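Local atomic coordinates of mariner Mos1 transposase (PDB entry 4MDB), a protein that moves the Mos1 transposon by a cut-and-paste mechanism, represented here by its metal-dependent catalytic domain with the inhibitor raltegravir bound. Residues V75-S80 with D164-A169; P158-S163 with E211-C216; N105-L110 with E144-E149. The protein carries 1 engineered substitution. All blocks are in the same frame, centred on the assembly; numbering follows the deposited sequence.

Interaction 1: V75-S80 with D164-A169; sequences VWWDQS and DYHLFA. With MG (magnesium ion), chain C; RLT (N-(4-fluorobenzyl)-5-hydroxy-1-methyl-2-(1-methyl-1-{[(5-methyl-1,3,4-oxadiazol-2-yl)carbonyl]amino}ethyl)-6-oxo-1,6-di hydropyrimidine-4-carboxamide), chain B.
Trp77 on strand 69-78 receives Leu167 of helix 162-175 over one face of its indole: methyl CD2 of Leu167 lies 4.0 Å from the centroid of the five-membered ring, 26° off its normal, a CH-pi contact. Beside it, CB of Leu167 rests 4.0 Å from CZ2 of Trp77, while His166 crosses the far end of the indole at about a right angle. Val75, also pointing at the helix, sends CG1 to CZ of Phe168 at 3.7 Å and to CD2 of Leu167 at 4.0 Å. With chi1 at 62°, Trp77 holds CG between its backbone N and carbonyl carbon, which turns one face of the indole to Leu167; NE1 donates to Ser163 OG. Phe168 also leans on Asp36 of strand 32-42, which is paired through its backbone to Val75. One turn before Phe168, the Asp164 carboxylate binds magnesium with both oxygens, OD1 at 2.1 Å and OD2 at 2.3 Å. Raltegravir adds OAG and OAH, water 1 another ligand, and Asp36 is shared by both metal sites. In this RNase H-like fold, the last aspartate of the DDD triad thus sits on a helix seated against the sheet by apolar and aromatic contacts, with no hydrogen bond between the two segments. Asp164 OD1 and inhibitor OAG come within 2.8 Å because both are ligands of the same magnesium.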
loop_
_atom_site.group_PDB
_atom_site.type_symbol
_atom_site.label_atom_id
_atom_site.label_comp_id
_atom_site.label_asym_id
_atom_site.label_seq_id
_atom_site.Cartn_x
_atom_site.Cartn_y
_atom_site.Cartn_z
ATOM N N VAL A 75 3.507 -5.920 1.309
ATOM C CA VAL A 75 3.634 -5.274 2.618
ATOM C C VAL A 75 2.461 -4.345 2.846
ATOM O O VAL A 75 1.986 -3.673 1.934
ATOM C CB VAL A 75 4.999 -4.504 2.706
ATOM C CG1 VAL A 75 5.144 -3.506 1.552
ATOM C CG2 VAL A 75 5.156 -3.714 3.971
ATOM N N TRP A 76 2.125 -4.208 4.112
ATOM C CA TRP A 76 1.023 -3.356 4.585
ATOM C C TRP A 76 1.499 -2.529 5.764
ATOM O O TRP A 76 2.203 -3.030 6.608
ATOM C CB TRP A 76 -0.237 -4.128 4.952
ATOM C CG TRP A 76 -0.793 -4.932 3.853
ATOM C CD1 TRP A 76 -1.751 -4.535 2.958
ATOM C CD2 TRP A 76 -0.355 -6.226 3.399
ATOM N NE1 TRP A 76 -1.981 -5.514 2.015
ATOM C CE2 TRP A 76 -1.154 -6.573 2.305
ATOM C CE3 TRP A 76 0.584 -7.171 3.889
ATOM C CZ2 TRP A 76 -0.989 -7.783 1.615
ATOM C CZ3 TRP A 76 0.755 -8.360 3.191
ATOM C CH2 TRP A 76 -0.037 -8.640 2.086
ATOM N N TRP A 77 1.067 -1.270 5.803
ATOM C CA TRP A 77 1.591 -0.296 6.747
ATOM C C TRP A 77 0.649 0.840 6.993
ATOM O O TRP A 77 -0.311 1.016 6.252
ATOM C CB TRP A 77 2.943 0.200 6.324
ATOM C CG TRP A 77 2.972 0.923 4.974
ATOM C CD1 TRP A 77 2.856 0.343 3.758
ATOM C CD2 TRP A 77 3.122 2.333 4.738
ATOM N NE1 TRP A 77 2.953 1.298 2.767
ATOM C CE2 TRP A 77 3.144 2.522 3.332
ATOM C CE3 TRP A 77 3.295 3.438 5.552
ATOM C CZ2 TRP A 77 3.275 3.809 2.757
ATOM C CZ3 TRP A 77 3.484 4.673 5.003
ATOM C CH2 TRP A 77 3.470 4.866 3.605
ATOM N N ASP A 78 0.893 1.598 8.061
ATOM C CA ASP A 78 0.142 2.780 8.370
ATOM C C ASP A 78 1.067 3.855 8.916
ATOM O O ASP A 78 2.281 3.759 8.779
ATOM C CB ASP A 78 -1.041 2.421 9.269
ATOM C CG ASP A 78 -0.592 2.071 10.734
ATOM O OD1 ASP A 78 0.606 2.131 11.008
ATOM O OD2 ASP A 78 -1.484 1.936 11.603
ATOM N N GLN A 79 0.506 4.916 9.492
ATOM C CA GLN A 79 1.304 6.056 9.842
ATOM C C GLN A 79 2.216 5.722 11.019
ATOM O O GLN A 79 3.102 6.544 11.297
ATOM C CB GLN A 79 0.402 7.245 10.216
ATOM C CG GLN A 79 -0.440 6.975 11.407
ATOM C CD GLN A 79 -1.127 8.229 11.883
ATOM O OE1 GLN A 79 -1.812 8.882 11.110
ATOM N NE2 GLN A 79 -0.973 8.550 13.157
ATOM N N SER A 80 2.062 4.555 11.639
ATOM C CA SER A 80 2.862 4.137 12.798
ATOM C C SER A 80 3.976 3.178 12.428
ATOM O O SER A 80 4.803 2.859 13.273
ATOM C CB SER A 80 1.973 3.522 13.851
ATOM O OG SER A 80 1.057 4.531 14.313
ATOM N N ASP A 164 3.859 3.230 -3.159
ATOM C CA ASP A 164 4.711 3.555 -4.329
ATOM C C ASP A 164 5.443 4.883 -4.205
ATOM O O ASP A 164 6.671 4.904 -4.336
ATOM C CB ASP A 164 3.833 3.479 -5.581
ATOM C CG ASP A 164 3.524 2.011 -5.933
ATOM O OD1 ASP A 164 4.473 1.166 -5.858
ATOM O OD2 ASP A 164 2.411 1.668 -6.253
ATOM N N TYR A 165 4.757 5.974 -3.947
ATOM C CA TYR A 165 5.478 7.256 -3.940
ATOM C C TYR A 165 6.327 7.557 -2.730
ATOM O O TYR A 165 7.245 8.386 -2.818
ATOM C CB TYR A 165 4.489 8.410 -4.133
ATOM C CG TYR A 165 3.515 8.718 -2.973
ATOM C CD1 TYR A 165 3.949 9.287 -1.789
ATOM C CD2 TYR A 165 2.156 8.456 -3.084
ATOM C CE1 TYR A 165 3.095 9.559 -0.752
ATOM C CE2 TYR A 165 1.285 8.759 -2.075
ATOM C CZ TYR A 165 1.731 9.301 -0.882
ATOM O OH TYR A 165 0.920 9.639 0.205
ATOM N N HIS A 166 6.102 6.835 -1.633
ATOM C CA HIS A 166 6.849 6.975 -0.423
ATOM C C HIS A 166 7.683 5.762 -0.054
ATOM O O HIS A 166 8.893 5.846 -0.028
ATOM C CB HIS A 166 5.927 7.388 0.717
ATOM C CG HIS A 166 6.636 7.842 1.925
ATOM N ND1 HIS A 166 7.220 9.075 2.026
ATOM C CD2 HIS A 166 6.894 7.203 3.103
ATOM C CE1 HIS A 166 7.764 9.216 3.221
ATOM N NE2 HIS A 166 7.630 8.079 3.874
ATOM N N LEU A 167 7.058 4.644 0.262
ATOM C CA LEU A 167 7.750 3.516 0.867
ATOM C C LEU A 167 8.725 2.872 -0.101
ATOM O O LEU A 167 9.947 2.772 0.207
ATOM C CB LEU A 167 6.733 2.485 1.378
ATOM C CG LEU A 167 7.416 1.282 2.059
ATOM C CD1 LEU A 167 7.982 1.725 3.376
ATOM C CD2 LEU A 167 6.414 0.185 2.315
ATOM N N PHE A 168 8.239 2.455 -1.247
ATOM C CA PHE A 168 9.080 1.747 -2.266
ATOM C C PHE A 168 10.008 2.743 -2.972
ATOM O O PHE A 168 11.081 2.345 -3.390
ATOM C CB PHE A 168 8.235 1.065 -3.275
ATOM C CG PHE A 168 7.450 -0.135 -2.758
ATOM C CD1 PHE A 168 7.842 -0.875 -1.583
ATOM C CD2 PHE A 168 6.324 -0.508 -3.394
ATOM C CE1 PHE A 168 7.102 -1.936 -1.173
ATOM C CE2 PHE A 168 5.562 -1.563 -2.969
ATOM C CZ PHE A 168 5.975 -2.317 -1.835
ATOM N N ALA A 169 9.656 4.013 -3.067
ATOM C CA ALA A 169 10.530 5.090 -3.592
ATOM C C ALA A 169 11.817 5.146 -2.754
ATOM O O ALA A 169 12.931 5.015 -3.273
ATOM C CB ALA A 169 9.813 6.421 -3.564
HETATM MG MG MG C . 3.324 -0.377 -6.637
HETATM C CAA RLT B . -4.445 -0.337 -14.391
HETATM C CAB RLT B . 4.415 1.268 -10.787
HETATM C CAC RLT B . 2.629 1.618 -13.245
HETATM C CAD RLT B . 3.966 -0.778 -13.439
HETATM O OAE RLT B . 0.035 -2.960 -9.037
HETATM O OAF RLT B . -0.209 0.772 -12.693
HETATM O OAG RLT B . 3.810 0.484 -8.507
HETATM O OAH RLT B . 1.862 -1.203 -7.805
HETATM F FAI RLT B . -5.998 -1.836 -12.769
HETATM C CAJ RLT B . -4.086 -1.923 -11.334
HETATM C CAK RLT B . -4.266 -3.449 -13.163
HETATM C CAL RLT B . -2.842 -2.490 -10.988
HETATM C CAM RLT B . -3.030 -4.020 -12.827
HETATM C CAN RLT B . -0.963 -4.186 -11.425
HETATM N NAO RLT B . -2.489 -1.799 -15.436
HETATM N NAP RLT B . -1.094 -1.725 -15.178
HETATM N NAQ RLT B . 1.525 -1.143 -11.558
HETATM N NAR RLT B . -0.004 -3.078 -11.337
HETATM N NAS RLT B . 1.422 -0.476 -13.811
HETATM O OAT RLT B . -2.162 -0.178 -13.909
HETATM C CAU RLT B . 0.304 -2.527 -10.125
HETATM C CAV RLT B . 0.150 -0.097 -13.505
HETATM C CAW RLT B . -3.060 -0.850 -14.650
HETATM C CAX RLT B . -4.806 -2.402 -12.432
HETATM C CAY RLT B . -2.303 -3.561 -11.740
HETATM C CAZ RLT B . 2.045 -1.012 -9.120
HETATM C CBA RLT B . -0.964 -0.753 -14.238
HETATM C CBB RLT B . 1.264 -1.499 -10.242
HETATM C CBC RLT B . 2.500 -0.238 -11.833
HETATM C CBD RLT B . 3.057 -0.023 -9.395
HETATM N NBE RLT B . 3.279 0.294 -10.747
HETATM C CBF RLT B . 2.684 0.099 -13.400
HETATM O O HOH W 1 4.787 -1.799 -6.797
#

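Interaction 2: P158-S163 with E211-C216; sequences PDLAPS and ERWEKC
Leu160 packs into helix 209-218 with its two methyls divided among three residues: CD2 reaches CB of Arg212 at 4.1 Å and CD1 of Trp213 at 4.3 Å, while CD1 of Leu160 lies 4.3 Å from SG of Cys216. Its chi1 of -58° sets CG opposite the carbonyl carbon; CD1 then extends toward Cys216 and CD2 branches toward Arg212 and Trp213. Cys16 of helix 6-25 touches both Leu160 and Cys216, so this apolar part is closed by a third element and is buried. The other part is polar and only partly exposed, Phe224 touching both Asp159 and Arg212. Arg212, bent at chi2, brings NH1 to the backbone O of Asp159 at 3.0 Å; the donor lies in the carbonyl plane on a lone pair, but the N-H...O angle is only 138° and the oxygen is 29° out of the guanidinium plane. The carboxylate of Asp159 does not close a salt bridge with Arg212; its OD1 pairs instead with Arg12, while the guanidinium also makes a cation-pi contact with Tyr165. Well away from the Arg212 bond, water 2 donates to Leu160 O at 2.8 Å and accepts from Trp213 NE1 at 2.8 Å, lying in the plane of the indole at its edge. The contact fastens the 3-10 turn 158-160, just ahead of the helix bearing the metal ligand Asp164, to the C-terminal helix 209-218. Its polar grip falls on main-chain carbonyls, so the turn is held by two of them, one through water, besides the leucine.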
loop_
_atom_site.group_PDB
_atom_site.type_symbol
_atom_site.label_atom_id
_atom_site.label_comp_id
_atom_site.label_asym_id
_atom_site.label_seq_id
_atom_site.Cartn_x
_atom_site.Cartn_y
_atom_site.Cartn_z
ATOM N N PRO A 158 0.211 5.123 -9.217
ATOM C CA PRO A 158 1.168 4.951 -8.094
ATOM C C PRO A 158 1.632 6.237 -7.451
ATOM O O PRO A 158 2.048 6.237 -6.305
ATOM C CB PRO A 158 2.320 4.215 -8.765
ATOM C CG PRO A 158 2.285 4.698 -10.186
ATOM C CD PRO A 158 0.840 4.766 -10.524
ATOM N N ASP A 159 1.450 7.382 -8.130
ATOM C CA ASP A 159 1.676 8.648 -7.583
ATOM C C ASP A 159 0.697 9.030 -6.511
ATOM O O ASP A 159 0.860 10.078 -5.861
ATOM C CB ASP A 159 1.670 9.734 -8.699
ATOM C CG ASP A 159 0.411 9.794 -9.512
ATOM O OD1 ASP A 159 -0.344 8.816 -9.644
ATOM O OD2 ASP A 159 0.242 10.897 -10.094
ATOM N N LEU A 160 -0.363 8.239 -6.388
ATOM C CA LEU A 160 -1.440 8.476 -5.402
ATOM C C LEU A 160 -1.452 7.316 -4.351
ATOM O O LEU A 160 -2.270 7.309 -3.426
ATOM C CB LEU A 160 -2.788 8.622 -6.013
ATOM C CG LEU A 160 -2.902 9.747 -7.047
ATOM C CD1 LEU A 160 -4.319 9.692 -7.596
ATOM C CD2 LEU A 160 -2.545 11.064 -6.354
ATOM N N ALA A 161 -0.544 6.350 -4.512
ATOM C CA ALA A 161 -0.421 5.193 -3.602
ATOM C C ALA A 161 0.791 5.384 -2.688
ATOM O O ALA A 161 1.945 5.377 -3.136
ATOM C CB ALA A 161 -0.240 3.934 -4.423
ATOM N N PRO A 162 0.582 5.557 -1.374
ATOM C CA PRO A 162 1.752 5.798 -0.496
ATOM C C PRO A 162 2.842 4.697 -0.574
ATOM O O PRO A 162 4.034 5.032 -0.435
ATOM C CB PRO A 162 1.148 5.927 0.894
ATOM C CG PRO A 162 -0.258 6.449 0.653
ATOM C CD PRO A 162 -0.665 5.770 -0.638
ATOM N N SER A 163 2.481 3.448 -0.785
ATOM C CA SER A 163 3.478 2.403 -0.914
ATOM C C SER A 163 4.410 2.672 -2.069
ATOM O O SER A 163 5.621 2.403 -1.932
ATOM C CB SER A 163 2.868 1.030 -1.067
ATOM O OG SER A 163 2.003 0.658 0.039
ATOM N N GLU A 211 -1.937 16.661 -0.188
ATOM C CA GLU A 211 -1.196 17.532 -1.068
ATOM C C GLU A 211 -1.153 16.857 -2.467
ATOM O O GLU A 211 -1.320 17.547 -3.496
ATOM C CB GLU A 211 0.207 17.794 -0.512
ATOM C CG GLU A 211 1.267 18.014 -1.587
ATOM C CD GLU A 211 2.635 18.337 -1.011
ATOM O OE1 GLU A 211 3.146 19.434 -1.373
ATOM O OE2 GLU A 211 3.202 17.506 -0.237
ATOM N N ARG A 212 -0.991 15.538 -2.489
ATOM C CA ARG A 212 -1.046 14.779 -3.731
ATOM C C ARG A 212 -2.422 14.903 -4.386
ATOM O O ARG A 212 -2.526 15.227 -5.569
ATOM C CB ARG A 212 -0.715 13.307 -3.477
ATOM C CG ARG A 212 0.639 13.081 -2.824
ATOM C CD ARG A 212 1.388 11.936 -3.488
ATOM N NE ARG A 212 2.832 12.050 -3.308
ATOM C CZ ARG A 212 3.718 11.954 -4.295
ATOM N NH1 ARG A 212 3.308 11.742 -5.538
ATOM N NH2 ARG A 212 5.013 12.071 -4.039
ATOM N N TRP A 213 -3.474 14.646 -3.613
ATOM C CA TRP A 213 -4.865 14.745 -4.134
ATOM C C TRP A 213 -5.059 16.142 -4.771
ATOM O O TRP A 213 -5.606 16.240 -5.891
ATOM C CB TRP A 213 -5.965 14.435 -3.153
ATOM C CG TRP A 213 -5.906 13.081 -2.599
ATOM C CD1 TRP A 213 -5.417 11.949 -3.229
ATOM C CD2 TRP A 213 -6.257 12.643 -1.265
ATOM N NE1 TRP A 213 -5.498 10.873 -2.400
ATOM C CE2 TRP A 213 -6.043 11.258 -1.209
ATOM C CE3 TRP A 213 -6.857 13.245 -0.188
ATOM C CZ2 TRP A 213 -6.305 10.523 -0.071
ATOM C CZ3 TRP A 213 -7.104 12.511 0.918
ATOM C CH2 TRP A 213 -6.819 11.181 0.982
ATOM N N GLU A 214 -4.588 17.174 -4.063
ATOM C CA GLU A 214 -4.764 18.596 -4.536
ATOM C C GLU A 214 -4.060 18.788 -5.853
ATOM O O GLU A 214 -4.597 19.440 -6.748
ATOM C CB GLU A 214 -4.243 19.580 -3.484
ATOM C CG GLU A 214 -5.051 20.864 -3.517
ATOM C CD GLU A 214 -5.740 21.198 -2.212
ATOM O OE1 GLU A 214 -6.777 20.552 -1.843
ATOM O OE2 GLU A 214 -5.272 22.185 -1.589
ATOM N N LYS A 215 -2.842 18.280 -5.943
ATOM C CA LYS A 215 -2.052 18.401 -7.175
ATOM C C LYS A 215 -2.725 17.695 -8.339
ATOM O O LYS A 215 -2.722 18.195 -9.480
ATOM C CB LYS A 215 -0.642 17.902 -6.979
ATOM C CG LYS A 215 0.209 18.853 -6.154
ATOM C CD LYS A 215 1.614 18.344 -6.124
ATOM C CE LYS A 215 2.517 19.266 -5.345
ATOM N NZ LYS A 215 3.819 18.541 -5.252
ATOM N N CYS A 216 -3.270 16.508 -8.077
ATOM C CA CYS A 216 -3.978 15.775 -9.093
ATOM C C CYS A 216 -5.171 16.513 -9.593
ATOM O O CYS A 216 -5.358 16.587 -10.807
ATOM C CB CYS A 216 -4.360 14.384 -8.556
ATOM S SG CYS A 216 -4.952 13.314 -9.906
HETATM O O HOH W 2 -4.926 8.112 -2.805
#

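Interaction 3: N105-L110 with E144-E149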
loop_
_atom_site.group_PDB
_atom_site.type_symbol
_atom_site.label_atom_id
_atom_site.label_comp_id
_atom_site.label_asym_id
_atom_site.label_seq_id
_atom_site.Cartn_x
_atom_site.Cartn_y
_atom_site.Cartn_z
ATOM N N ASN A 105 -4.335 -12.808 7.569
ATOM C CA ASN A 105 -3.169 -12.717 8.392
ATOM C C ASN A 105 -2.851 -11.276 8.814
ATOM O O ASN A 105 -2.440 -11.018 9.888
ATOM C CB ASN A 105 -1.991 -13.303 7.640
ATOM C CG ASN A 105 -2.189 -14.773 7.365
ATOM O OD1 ASN A 105 -2.983 -15.380 8.027
ATOM N ND2 ASN A 105 -1.479 -15.349 6.390
ATOM N N LEU A 106 -3.071 -10.331 7.897
ATOM C CA LEU A 106 -2.844 -8.934 8.166
ATOM C C LEU A 106 -3.766 -8.491 9.302
ATOM O O LEU A 106 -3.340 -7.736 10.142
ATOM C CB LEU A 106 -3.135 -8.058 6.885
ATOM C CG LEU A 106 -3.322 -6.524 7.095
ATOM C CD1 LEU A 106 -2.128 -5.836 7.646
ATOM C CD2 LEU A 106 -3.548 -5.829 5.708
ATOM N N ASN A 107 -5.011 -8.949 9.298
ATOM C CA ASN A 107 -5.981 -8.583 10.317
ATOM C C ASN A 107 -5.456 -9.109 11.677
ATOM O O ASN A 107 -5.597 -8.426 12.684
ATOM C CB ASN A 107 -7.346 -9.189 9.986
ATOM C CG ASN A 107 -8.392 -8.867 11.000
ATOM O OD1 ASN A 107 -9.009 -9.778 11.655
ATOM N ND2 ASN A 107 -8.587 -7.661 11.198
ATOM N N ARG A 108 -4.881 -10.288 11.702
ATOM C CA ARG A 108 -4.303 -10.795 12.956
ATOM C C ARG A 108 -3.175 -9.894 13.474
ATOM O O ARG A 108 -3.166 -9.518 14.649
ATOM C CB ARG A 108 -3.810 -12.233 12.765
ATOM C CG ARG A 108 -4.878 -13.274 12.505
ATOM C CD ARG A 108 -4.303 -14.553 13.150
ATOM N NE ARG A 108 -5.095 -15.742 12.923
ATOM C CZ ARG A 108 -4.988 -16.853 13.651
ATOM N NH1 ARG A 108 -4.135 -16.925 14.686
ATOM N NH2 ARG A 108 -5.753 -17.902 13.350
ATOM N N ALA A 109 -2.268 -9.461 12.582
ATOM C CA ALA A 109 -1.229 -8.542 12.910
ATOM C C ALA A 109 -1.759 -7.206 13.426
ATOM O O ALA A 109 -1.261 -6.663 14.393
ATOM C CB ALA A 109 -0.321 -8.331 11.722
ATOM N N LEU A 110 -2.806 -6.679 12.781
ATOM C CA LEU A 110 -3.404 -5.407 13.127
ATOM C C LEU A 110 -3.991 -5.493 14.569
ATOM O O LEU A 110 -3.790 -4.565 15.360
ATOM C CB LEU A 110 -4.555 -5.154 12.190
ATOM C CG LEU A 110 -4.991 -3.826 11.667
ATOM C CD1 LEU A 110 -3.906 -2.780 11.549
ATOM C CD2 LEU A 110 -5.477 -4.160 10.239
ATOM N N GLU A 144 -15.382 -7.325 2.993
ATOM C CA GLU A 144 -16.745 -7.028 3.538
ATOM C C GLU A 144 -16.866 -7.651 4.921
ATOM O O GLU A 144 -17.389 -7.029 5.816
ATOM C CB GLU A 144 -17.854 -7.686 2.703
ATOM C CG GLU A 144 -18.315 -6.991 1.447
ATOM C CD GLU A 144 -19.413 -7.777 0.717
ATOM O OE1 GLU A 144 -19.583 -7.564 -0.510
ATOM O OE2 GLU A 144 -20.109 -8.593 1.370
ATOM N N THR A 145 -16.430 -8.898 5.055
ATOM C CA THR A 145 -16.483 -9.623 6.359
ATOM C C THR A 145 -15.561 -8.951 7.406
ATOM O O THR A 145 -15.954 -8.711 8.569
ATOM C CB THR A 145 -16.127 -11.115 6.147
ATOM O OG1 THR A 145 -17.173 -11.679 5.321
ATOM C CG2 THR A 145 -16.150 -11.800 7.437
ATOM N N LEU A 146 -14.329 -8.588 7.031
ATOM C CA LEU A 146 -13.441 -7.793 7.883
ATOM C C LEU A 146 -14.070 -6.414 8.170
ATOM O O LEU A 146 -13.848 -5.852 9.206
ATOM C CB LEU A 146 -12.096 -7.602 7.188
ATOM C CG LEU A 146 -11.220 -8.872 7.055
ATOM C CD1 LEU A 146 -10.073 -8.642 6.075
ATOM C CD2 LEU A 146 -10.714 -9.176 8.452
ATOM N N ASN A 147 -14.847 -5.959 7.225
ATOM C CA ASN A 147 -15.568 -4.689 7.242
ATOM C C ASN A 147 -14.651 -3.493 7.355
ATOM O O ASN A 147 -14.858 -2.546 8.101
ATOM C CB ASN A 147 -16.652 -4.669 8.274
ATOM C CG ASN A 147 -17.816 -3.803 7.812
ATOM O OD1 ASN A 147 -18.027 -2.729 8.307
ATOM N ND2 ASN A 147 -18.444 -4.200 6.802
ATOM N N TRP A 148 -13.613 -3.550 6.557
ATOM C CA TRP A 148 -12.768 -2.413 6.284
ATOM C C TRP A 148 -13.413 -1.616 5.199
ATOM O O TRP A 148 -13.933 -2.171 4.210
ATOM C CB TRP A 148 -11.397 -2.906 5.858
ATOM C CG TRP A 148 -10.649 -3.761 6.919
ATOM C CD1 TRP A 148 -11.001 -3.956 8.275
ATOM C CD2 TRP A 148 -9.447 -4.500 6.728
ATOM N NE1 TRP A 148 -10.107 -4.745 8.859
ATOM C CE2 TRP A 148 -9.136 -5.112 7.958
ATOM C CE3 TRP A 148 -8.591 -4.692 5.641
ATOM C CZ2 TRP A 148 -7.999 -5.884 8.147
ATOM C CZ3 TRP A 148 -7.436 -5.528 5.837
ATOM C CH2 TRP A 148 -7.179 -6.112 7.074
ATOM N N GLU A 149 -13.313 -0.322 5.342
ATOM C CA GLU A 149 -13.760 0.567 4.290
ATOM C C GLU A 149 -12.705 0.603 3.184
ATOM O O GLU A 149 -11.571 1.006 3.441
ATOM C CB GLU A 149 -13.950 1.949 4.893
ATOM C CG GLU A 149 -14.623 2.789 3.847
ATOM C CD GLU A 149 -14.711 4.245 4.167
ATOM O OE1 GLU A 149 -15.044 4.971 3.156
ATOM O OE2 GLU A 149 -14.431 4.652 5.320
HETATM O O HOH W 3 -10.264 -5.711 11.682
#
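Water 3 joins Asn107 to Trp148, accepting from the indole NE1 at 3.0 Å and, through a weak bond, from the amide ND2 of Asn107. It lies in the indole plane at the ring edge. ND2 itself also comes to that edge, 3.6 Å from CZ2 of Trp148, with amide and ring planes 55° apart. Asn107 holds CG anti to its backbone N (chi1 179°), reaching from helix 96-113 past Leu146, whose CD2 stands 3.5 Å from CG of Asn107. The other Leu146 methyl, CD1, sits 3.8 Å above one face of the Trp148 ring, toward its rim. The six-membered end of the indole is met obliquely by two leucines of the helix: CG of Leu106 is 3.9 Å from CH2 of Trp148, and CD2 of Leu110 is 3.7 Å from CZ2. Trp148 follows Asn147, the first residue beyond helix 137-146, with positive phi. The contact therefore joins helix 96-113 to the turn leading into outermost strand 149-150, against Phe126 of the sheet, whose ring meets the indole at about 50°. The benzo end is packed mainly by leucines, with the amide ND2 also at its edge, and the indole N-H is satisfied by water.

Interactions 1 and 2 adjoin, centres about 13 Å apart, and share helix 162-175, where Phe168 N probably bonds Ser163 O and Asp164 packs on Pro158. Their segments alternate along the chain; together the two contacts connect strand 69-78 and helix 209-218 to helix 162-175 and the turn before it. Interaction 3 is nested in the loop closed by interaction 1; their centres are about 18 Å apart, and Trp76 touches Leu106, joining the strand to helix 96-113. Interactions 2 and 3 are in series, on opposite sides of the chain's centre, about 24 Å apart between centres. Interaction 1 holds the metal ligand Asp164, interaction 2 lies just outside the site, and interaction 3 is remote from it.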